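Long-range contacts in major capsid protein P2 (Pseudoalteromonas phage pm2, PDB 2VVF), which forms, as a homotrimer with two jelly-roll domains in each subunit, the major building block of the capsid of a lipid-containing marine bacteriophage: residues 55-60 / 144-149; 65-69 / 81-85; 172-178 / 255-261. All coordinates share one frame; numbering follows the deposited sequence.

Interaction 1. Residues 55-60 / 144-149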
# COMPACT_ATOMS: atom_id res chain seq x y z
N LEU A 55 -21.27 -6.85 -25.84
CA LEU A 55 -20.35 -7.47 -24.89
C LEU A 55 -19.21 -6.56 -24.46
O LEU A 55 -18.53 -5.96 -25.30
CB LEU A 55 -19.78 -8.77 -25.45
CG LEU A 55 -18.67 -9.40 -24.61
CD1 LEU A 55 -19.24 -10.15 -23.42
CD2 LEU A 55 -17.80 -10.32 -25.46
N LEU A 56 -18.99 -6.47 -23.15
CA LEU A 56 -17.91 -5.67 -22.61
C LEU A 56 -16.80 -6.61 -22.15
O LEU A 56 -15.70 -6.60 -22.70
CB LEU A 56 -18.40 -4.82 -21.44
CG LEU A 56 -17.35 -3.93 -20.77
CD1 LEU A 56 -17.09 -2.69 -21.60
CD2 LEU A 56 -17.78 -3.56 -19.36
N SER A 57 -17.11 -7.43 -21.15
CA SER A 57 -16.16 -8.39 -20.61
C SER A 57 -16.79 -9.78 -20.59
O SER A 57 -18.01 -9.92 -20.48
CB SER A 57 -15.74 -7.99 -19.19
OG SER A 57 -14.89 -6.86 -19.21
N THR A 58 -15.95 -10.81 -20.69
CA THR A 58 -16.43 -12.18 -20.69
C THR A 58 -15.58 -13.10 -19.81
O THR A 58 -14.35 -13.00 -19.80
CB THR A 58 -16.56 -12.73 -22.12
OG1 THR A 58 -16.71 -14.16 -22.08
CG2 THR A 58 -15.34 -12.39 -22.95
N TYR A 59 -16.25 -13.99 -19.09
CA TYR A 59 -15.57 -14.96 -18.24
C TYR A 59 -16.13 -16.34 -18.54
O TYR A 59 -17.34 -16.56 -18.46
CB TYR A 59 -15.81 -14.64 -16.76
CG TYR A 59 -15.22 -13.33 -16.29
CD1 TYR A 59 -13.98 -13.28 -15.66
CD2 TYR A 59 -15.92 -12.13 -16.44
CE1 TYR A 59 -13.45 -12.09 -15.22
CE2 TYR A 59 -15.39 -10.94 -16.01
CZ TYR A 59 -14.16 -10.92 -15.39
OH TYR A 59 -13.63 -9.73 -14.96
N LYS A 60 -15.26 -17.28 -18.88
CA LYS A 60 -15.68 -18.65 -19.17
C LYS A 60 -16.49 -19.18 -17.98
O LYS A 60 -17.53 -19.80 -18.15
CB LYS A 60 -14.48 -19.55 -19.42
CG LYS A 60 -14.72 -20.65 -20.44
CD LYS A 60 -13.43 -21.35 -20.81
CE LYS A 60 -13.64 -22.84 -21.00
NZ LYS A 60 -12.60 -23.65 -20.30
N LEU A 144 -13.44 1.81 -19.59
CA LEU A 144 -13.81 0.54 -18.99
C LEU A 144 -12.79 -0.55 -19.35
O LEU A 144 -12.10 -0.46 -20.35
CB LEU A 144 -15.19 0.11 -19.49
CG LEU A 144 -16.41 0.35 -18.61
CD1 LEU A 144 -16.18 1.50 -17.65
CD2 LEU A 144 -17.65 0.60 -19.46
N THR A 145 -12.74 -1.59 -18.52
CA THR A 145 -11.88 -2.74 -18.77
C THR A 145 -12.69 -3.74 -19.58
O THR A 145 -13.82 -4.07 -19.21
CB THR A 145 -11.38 -3.38 -17.45
OG1 THR A 145 -10.53 -2.46 -16.76
CG2 THR A 145 -10.62 -4.66 -17.74
N MET A 146 -12.14 -4.21 -20.69
CA MET A 146 -12.85 -5.16 -21.54
C MET A 146 -12.10 -6.48 -21.66
O MET A 146 -11.21 -6.63 -22.49
CB MET A 146 -13.10 -4.55 -22.92
CG MET A 146 -14.07 -3.38 -22.90
SD MET A 146 -13.67 -2.13 -24.12
CE MET A 146 -14.55 -0.70 -23.44
N ARG A 147 -12.47 -7.43 -20.81
CA ARG A 147 -11.84 -8.75 -20.79
C ARG A 147 -12.34 -9.60 -21.95
O ARG A 147 -13.53 -9.89 -22.06
CB ARG A 147 -12.13 -9.44 -19.46
CG ARG A 147 -11.32 -10.69 -19.20
CD ARG A 147 -11.98 -11.54 -18.12
NE ARG A 147 -11.06 -12.51 -17.53
CZ ARG A 147 -10.98 -13.78 -17.90
NH1 ARG A 147 -11.77 -14.25 -18.86
NH2 ARG A 147 -10.11 -14.60 -17.31
N ARG A 148 -11.42 -9.98 -22.83
CA ARG A 148 -11.76 -10.79 -24.01
C ARG A 148 -11.13 -12.17 -23.97
O ARG A 148 -10.02 -12.36 -23.47
CB ARG A 148 -11.38 -10.06 -25.30
CG ARG A 148 -12.28 -8.87 -25.62
CD ARG A 148 -13.72 -9.14 -25.22
NE ARG A 148 -14.47 -7.91 -25.00
CZ ARG A 148 -14.92 -7.12 -25.98
NH1 ARG A 148 -14.71 -7.45 -27.24
NH2 ARG A 148 -15.58 -6.01 -25.69
N ASN A 149 -11.85 -13.15 -24.52
CA ASN A 149 -11.41 -14.54 -24.53
C ASN A 149 -10.96 -14.98 -25.92
O ASN A 149 -11.62 -14.69 -26.92
CB ASN A 149 -12.56 -15.44 -24.06
CG ASN A 149 -12.10 -16.55 -23.15
OD1 ASN A 149 -10.92 -16.65 -22.82
ND2 ASN A 149 -13.03 -17.41 -22.75

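Interaction 2. Residues 65-69 / 81-85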
# COMPACT_ATOMS: atom_id res chain seq x y z
N LEU A 65 -13.07 -14.91 -12.47
CA LEU A 65 -13.21 -13.62 -11.83
C LEU A 65 -12.53 -13.68 -10.46
O LEU A 65 -11.97 -12.69 -9.99
CB LEU A 65 -14.68 -13.25 -11.66
CG LEU A 65 -14.98 -11.93 -10.92
CD1 LEU A 65 -14.44 -10.74 -11.70
CD2 LEU A 65 -16.46 -11.78 -10.64
N ILE A 66 -12.56 -14.86 -9.86
CA ILE A 66 -11.92 -15.09 -8.57
C ILE A 66 -10.41 -15.03 -8.74
O ILE A 66 -9.69 -14.49 -7.90
CB ILE A 66 -12.35 -16.45 -7.97
CG1 ILE A 66 -13.79 -16.38 -7.47
CG2 ILE A 66 -11.40 -16.85 -6.85
CD1 ILE A 66 -14.34 -17.72 -7.03
N LEU A 67 -9.93 -15.59 -9.85
CA LEU A 67 -8.51 -15.61 -10.16
C LEU A 67 -8.03 -14.21 -10.56
O LEU A 67 -6.90 -13.82 -10.26
CB LEU A 67 -8.22 -16.61 -11.28
CG LEU A 67 -8.52 -18.07 -10.93
CD1 LEU A 67 -8.25 -18.98 -12.11
CD2 LEU A 67 -7.73 -18.50 -9.72
N GLU A 68 -8.90 -13.46 -11.22
CA GLU A 68 -8.58 -12.10 -11.63
C GLU A 68 -8.31 -11.25 -10.39
O GLU A 68 -7.38 -10.44 -10.37
CB GLU A 68 -9.73 -11.50 -12.43
CG GLU A 68 -9.70 -9.99 -12.55
CD GLU A 68 -10.76 -9.47 -13.50
OE1 GLU A 68 -10.91 -10.05 -14.60
OE2 GLU A 68 -11.45 -8.49 -13.15
N ASN A 69 -9.13 -11.43 -9.37
CA ASN A 69 -8.99 -10.68 -8.12
C ASN A 69 -7.80 -11.18 -7.31
O ASN A 69 -7.09 -10.40 -6.69
CB ASN A 69 -10.28 -10.78 -7.29
CG ASN A 69 -11.46 -10.09 -7.96
OD1 ASN A 69 -11.28 -9.13 -8.71
ND2 ASN A 69 -12.66 -10.57 -7.67
N VAL A 81 -17.91 -13.23 -4.55
CA VAL A 81 -16.99 -12.84 -5.61
C VAL A 81 -17.40 -11.46 -6.10
O VAL A 81 -18.57 -11.21 -6.40
CB VAL A 81 -16.95 -13.88 -6.76
CG1 VAL A 81 -18.25 -13.88 -7.53
CG2 VAL A 81 -15.76 -13.61 -7.67
N SER A 82 -16.45 -10.54 -6.14
CA SER A 82 -16.74 -9.16 -6.52
C SER A 82 -16.29 -8.79 -7.93
O SER A 82 -15.29 -9.29 -8.43
CB SER A 82 -16.12 -8.19 -5.51
OG SER A 82 -16.54 -8.48 -4.19
N PHE A 83 -17.04 -7.88 -8.53
CA PHE A 83 -16.72 -7.35 -9.85
C PHE A 83 -16.10 -5.99 -9.61
O PHE A 83 -16.81 -5.02 -9.35
CB PHE A 83 -17.99 -7.18 -10.69
CG PHE A 83 -18.56 -8.47 -11.21
CD1 PHE A 83 -18.33 -8.86 -12.53
CD2 PHE A 83 -19.34 -9.28 -10.41
CE1 PHE A 83 -18.86 -10.04 -13.01
CE2 PHE A 83 -19.87 -10.46 -10.89
CZ PHE A 83 -19.63 -10.84 -12.20
N HIS A 84 -14.78 -5.93 -9.66
CA HIS A 84 -14.07 -4.68 -9.43
C HIS A 84 -13.95 -3.85 -10.70
O HIS A 84 -13.02 -4.04 -11.49
CB HIS A 84 -12.68 -4.94 -8.85
CG HIS A 84 -12.70 -5.48 -7.45
ND1 HIS A 84 -12.64 -4.68 -6.34
CD2 HIS A 84 -12.76 -6.75 -6.99
CE1 HIS A 84 -12.67 -5.43 -5.25
NE2 HIS A 84 -12.74 -6.69 -5.62
N PHE A 85 -14.88 -2.93 -10.90
CA PHE A 85 -14.84 -2.06 -12.07
C PHE A 85 -13.78 -1.00 -11.81
O PHE A 85 -12.91 -0.74 -12.64
CB PHE A 85 -16.21 -1.44 -12.34
CG PHE A 85 -17.25 -2.46 -12.67
CD1 PHE A 85 -17.21 -3.15 -13.88
CD2 PHE A 85 -18.23 -2.80 -11.75
CE1 PHE A 85 -18.15 -4.12 -14.18
CE2 PHE A 85 -19.17 -3.77 -12.05
CZ PHE A 85 -19.13 -4.43 -13.26
O HOH W 1 -12.89 -7.74 -11.11
O HOH W 2 -13.47 -11.43 -5.03

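Interaction 3. Residues 172-178 / 255-261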
# COMPACT_ATOMS: atom_id res chain seq x y z
N ILE A 172 -3.89 -2.28 -24.02
CA ILE A 172 -3.84 -3.63 -23.48
C ILE A 172 -3.15 -3.59 -22.12
O ILE A 172 -1.97 -3.27 -22.03
CB ILE A 172 -3.13 -4.61 -24.43
CG1 ILE A 172 -3.92 -4.76 -25.73
CG2 ILE A 172 -2.96 -5.97 -23.76
CD1 ILE A 172 -3.24 -5.63 -26.76
N ALA A 173 -3.91 -3.87 -21.07
CA ALA A 173 -3.38 -3.85 -19.72
C ALA A 173 -2.53 -5.09 -19.44
O ALA A 173 -1.47 -5.01 -18.83
CB ALA A 173 -4.50 -3.74 -18.70
N ALA A 174 -3.02 -6.25 -19.89
CA ALA A 174 -2.30 -7.49 -19.68
C ALA A 174 -2.77 -8.61 -20.59
O ALA A 174 -3.84 -8.53 -21.20
CB ALA A 174 -2.42 -7.92 -18.22
N ILE A 175 -1.97 -9.66 -20.68
CA ILE A 175 -2.29 -10.84 -21.48
C ILE A 175 -2.00 -12.07 -20.62
O ILE A 175 -0.91 -12.21 -20.07
CB ILE A 175 -1.49 -10.87 -22.79
CG1 ILE A 175 -1.83 -9.67 -23.66
CG2 ILE A 175 -1.75 -12.17 -23.54
CD1 ILE A 175 -0.81 -9.39 -24.74
N HIS A 176 -2.99 -12.94 -20.48
CA HIS A 176 -2.83 -14.14 -19.68
C HIS A 176 -2.92 -15.40 -20.52
O HIS A 176 -3.96 -15.71 -21.09
CB HIS A 176 -3.87 -14.19 -18.56
CG HIS A 176 -3.99 -12.90 -17.80
ND1 HIS A 176 -3.21 -12.61 -16.71
CD2 HIS A 176 -4.81 -11.84 -17.97
CE1 HIS A 176 -3.53 -11.41 -16.24
NE2 HIS A 176 -4.50 -10.93 -16.99
N ILE A 177 -1.81 -16.13 -20.60
CA ILE A 177 -1.76 -17.37 -21.36
C ILE A 177 -2.06 -18.54 -20.43
O ILE A 177 -1.25 -18.89 -19.57
CB ILE A 177 -0.41 -17.55 -22.07
CG1 ILE A 177 -0.17 -16.40 -23.06
CG2 ILE A 177 -0.35 -18.90 -22.77
CD1 ILE A 177 1.27 -15.95 -23.13
N LYS A 178 -3.24 -19.14 -20.60
CA LYS A 178 -3.65 -20.26 -19.77
C LYS A 178 -3.26 -21.59 -20.40
O LYS A 178 -3.99 -22.14 -21.23
CB LYS A 178 -5.15 -20.21 -19.51
CG LYS A 178 -5.60 -18.96 -18.76
CD LYS A 178 -6.68 -19.29 -17.74
CE LYS A 178 -8.07 -19.22 -18.35
NZ LYS A 178 -9.11 -19.70 -17.41
N GLU A 255 -5.93 -20.90 -23.56
CA GLU A 255 -6.96 -19.87 -23.51
C GLU A 255 -6.24 -18.56 -23.24
O GLU A 255 -5.67 -18.36 -22.17
CB GLU A 255 -7.97 -20.15 -22.40
CG GLU A 255 -9.08 -19.10 -22.33
CD GLU A 255 -9.98 -19.25 -21.13
OE1 GLU A 255 -9.95 -20.32 -20.48
OE2 GLU A 255 -10.75 -18.30 -20.85
N ILE A 256 -6.21 -17.69 -24.25
CA ILE A 256 -5.53 -16.40 -24.12
C ILE A 256 -6.49 -15.32 -23.65
O ILE A 256 -7.45 -14.97 -24.35
CB ILE A 256 -4.83 -15.99 -25.44
CG1 ILE A 256 -3.84 -17.07 -25.88
CG2 ILE A 256 -4.12 -14.66 -25.27
CD1 ILE A 256 -2.77 -17.39 -24.86
N ILE A 257 -6.23 -14.78 -22.46
CA ILE A 257 -7.06 -13.72 -21.90
C ILE A 257 -6.40 -12.37 -22.16
O ILE A 257 -5.25 -12.15 -21.79
CB ILE A 257 -7.30 -13.91 -20.39
CG1 ILE A 257 -7.80 -15.33 -20.11
CG2 ILE A 257 -8.29 -12.88 -19.86
CD1 ILE A 257 -9.04 -15.69 -20.87
N VAL A 258 -7.12 -11.47 -22.82
CA VAL A 258 -6.59 -10.14 -23.11
C VAL A 258 -7.44 -9.07 -22.44
O VAL A 258 -8.63 -8.95 -22.73
CB VAL A 258 -6.48 -9.90 -24.63
CG1 VAL A 258 -5.84 -8.54 -24.90
CG2 VAL A 258 -5.69 -11.01 -25.29
N GLU A 259 -6.83 -8.31 -21.55
CA GLU A 259 -7.52 -7.25 -20.84
C GLU A 259 -7.37 -5.94 -21.61
O GLU A 259 -6.35 -5.26 -21.50
CB GLU A 259 -6.97 -7.09 -19.43
CG GLU A 259 -7.29 -8.24 -18.50
CD GLU A 259 -6.82 -7.99 -17.08
OE1 GLU A 259 -7.46 -7.18 -16.37
OE2 GLU A 259 -5.81 -8.60 -16.67
N TYR A 260 -8.37 -5.61 -22.42
CA TYR A 260 -8.35 -4.39 -23.20
C TYR A 260 -8.85 -3.22 -22.36
O TYR A 260 -9.45 -3.42 -21.30
CB TYR A 260 -9.21 -4.54 -24.46
CG TYR A 260 -8.63 -5.45 -25.51
CD1 TYR A 260 -7.70 -4.99 -26.42
CD2 TYR A 260 -9.04 -6.78 -25.60
CE1 TYR A 260 -7.18 -5.82 -27.39
CE2 TYR A 260 -8.52 -7.62 -26.57
CZ TYR A 260 -7.59 -7.14 -27.46
OH TYR A 260 -7.08 -7.97 -28.42
N MET A 261 -8.62 -2.01 -22.85
CA MET A 261 -9.07 -0.80 -22.16
C MET A 261 -9.36 0.28 -23.19
O MET A 261 -8.67 0.40 -24.20
CB MET A 261 -7.98 -0.30 -21.21
CG MET A 261 -7.79 -1.14 -19.96
SD MET A 261 -6.46 -0.50 -18.93
CE MET A 261 -5.22 -0.13 -20.16

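Interaction 1. Residues 55-60 / 144-149
Ser57 and Arg147 bring the two strands together at a CA-CA distance of 4.3 Å, the segment axes running 51° apart rather than side by side. One backbone bond joins them, Thr58 N to Arg147 O at 2.9 Å; beside it Ser57 OG accepts from Arg147 N in a nearly straight bond of 3.0 Å.

The two arginines leave their strand differently. Arg147 has CG anti to its own nitrogen (chi1 -169°) and runs extended across Tyr59, with CD 3.6 Å from the ring centroid in a CH-pi contact, the guanidinium plane tilted only 20° from the ring; its NH1 donates to Thr58 O at 3.0 Å. Arg148 bends back at chi2 and grips Leu56 O side-on with NE (2.9 Å) and NH2, both from one face of that carbonyl, while its NH2 also forms a salt bridge to the C-terminal carboxylate of Phe269. The side chain of Leu56 packs through CD1 on Met146 CG at 3.4 Å and on Leu144.

Leu56 and Ser57 form a classic beta bulge opposite Val49. The contact is part of the seam between the two domains of a double jelly-roll, where the edge strand of the N-terminal domain meets a strand of the C-terminal one.

Interaction 2. Residues 65-69 / 81-85
Helix 65-69 lies across strand 81-84 at 66°, the axes 8.4 Å apart at their closest, with the CA atoms of Ile66 and Val81, and of Asn69 and His84, nearest each other.

Leu65 does most of the apolar work. With CG anti to the backbone nitrogen (chi1 177°), it reaches down to the strand and sets CD2 squarely over the middle of the Phe83 ring, 3.5 Å from the centroid and 7° off the normal, a well-centred CH-pi contact. The same methyl touches Val81 CG2 at 3.6 Å. That valine methyl is shared, because CG1 of the following residue, Ile66, comes against it at 3.4 Å, crossing it at about a right angle.

Polar contacts gather one turn further along, at Asn69. Its ND2 donates to Ser82 O at 3.0 Å in a nearly straight bond, the acceptor lying almost in the amide plane, which helps fix the rotation of the group. The amide stands nearly perpendicular to the imidazole of His84, with OD1 3.3 Å from CD2. A water accepts from His84 N and donates to both Asn69 OD1 and Glu68 OE2, the latter at 2.6 Å, so it ties helix to strand; OD1 also accepts from Arg74.

Strand 80-84 pairs antiparallel with strand 28-37, whose Tyr36 and Leu34 meet Ile66 and Val81. Glu68 turns to Tyr59 of strand 54-59, so the helix bridges toward the other sheet of the N-terminal domain, while Ser82 OG bonds Tyr205 of the second subunit, placing this corner beside the trimer interface.

Interaction 3. Residues 172-178 / 255-261
Ile175 faces Val258 and His176 faces Ile257 at the middle of an antiparallel pair, the segment directions 171° apart. The backbone bonds are regular toward the Lys178 end: His176 and Ile257 exchange two, His176 N to Ile257 O at 2.7 Å and Ile257 N to His176 O at 2.8 Å, and Lys178 and Glu255 exchange another two. Toward the other end Ala173 N gives a bond to Glu259 O at 2.8 Å, and Glu259 N donates to Ala174 O.

Apolar side chains fill the face carrying Ile172, Ile175, Ile177, Ile256, Val258 and Tyr260. Ile177 and Ile256 lie side by side, CG1 and CD1 3.3 Å apart; Ile175 CG2 meets Ile256 CG2, and Ile172 CG1 runs alongside the Tyr260 ring at CE1. Ala173 CB, near the end, rests on Met261 SD.

Polar and charged groups lie on the other face. His176 NE2 donates to Glu259 OE2 at 2.7 Å, almost straight at 175°; the acceptor lies in the ring plane, and the carboxylate is met on its anti side. Thr220 OG1 bonds ND1, so both ring nitrogens are engaged. Lys178 bends at chi2 and chi3 to bring NZ within 3.2 Å of Glu255 OE1, a salt bridge; its stronger partner is Asp64 of the N-terminal domain.

The pair thus has an apolar face and a mixed one, where the charges sit among Ala174 and Ile257. Burying the imidazole against a carboxylate probably favours its protonated form, and Lys178, held between two acids, carries the mixed face across to the other domain.

Interaction 2 is nested inside the chain loop closed by interaction 1, and interaction 3 follows in the C-terminal domain. The centre of interaction 1 lies about 12 Å from that of interaction 2. From interaction 3 it is about 10 Å, centre to centre. Interactions 2 and 3 do not touch. Interaction 1 sits between them: Tyr59 OH reaches Glu68 on helix 63-71, 2.8 Å from its OE1, while strand 143-154 continues the sheet of interaction 3 as the neighbour of strand 252-263, the backbone N of Met146 and of Arg148 probably bonding to O of Tyr260 and of Val258. It thus connects the N-terminal helix with the C-terminal sheet across the domain boundary.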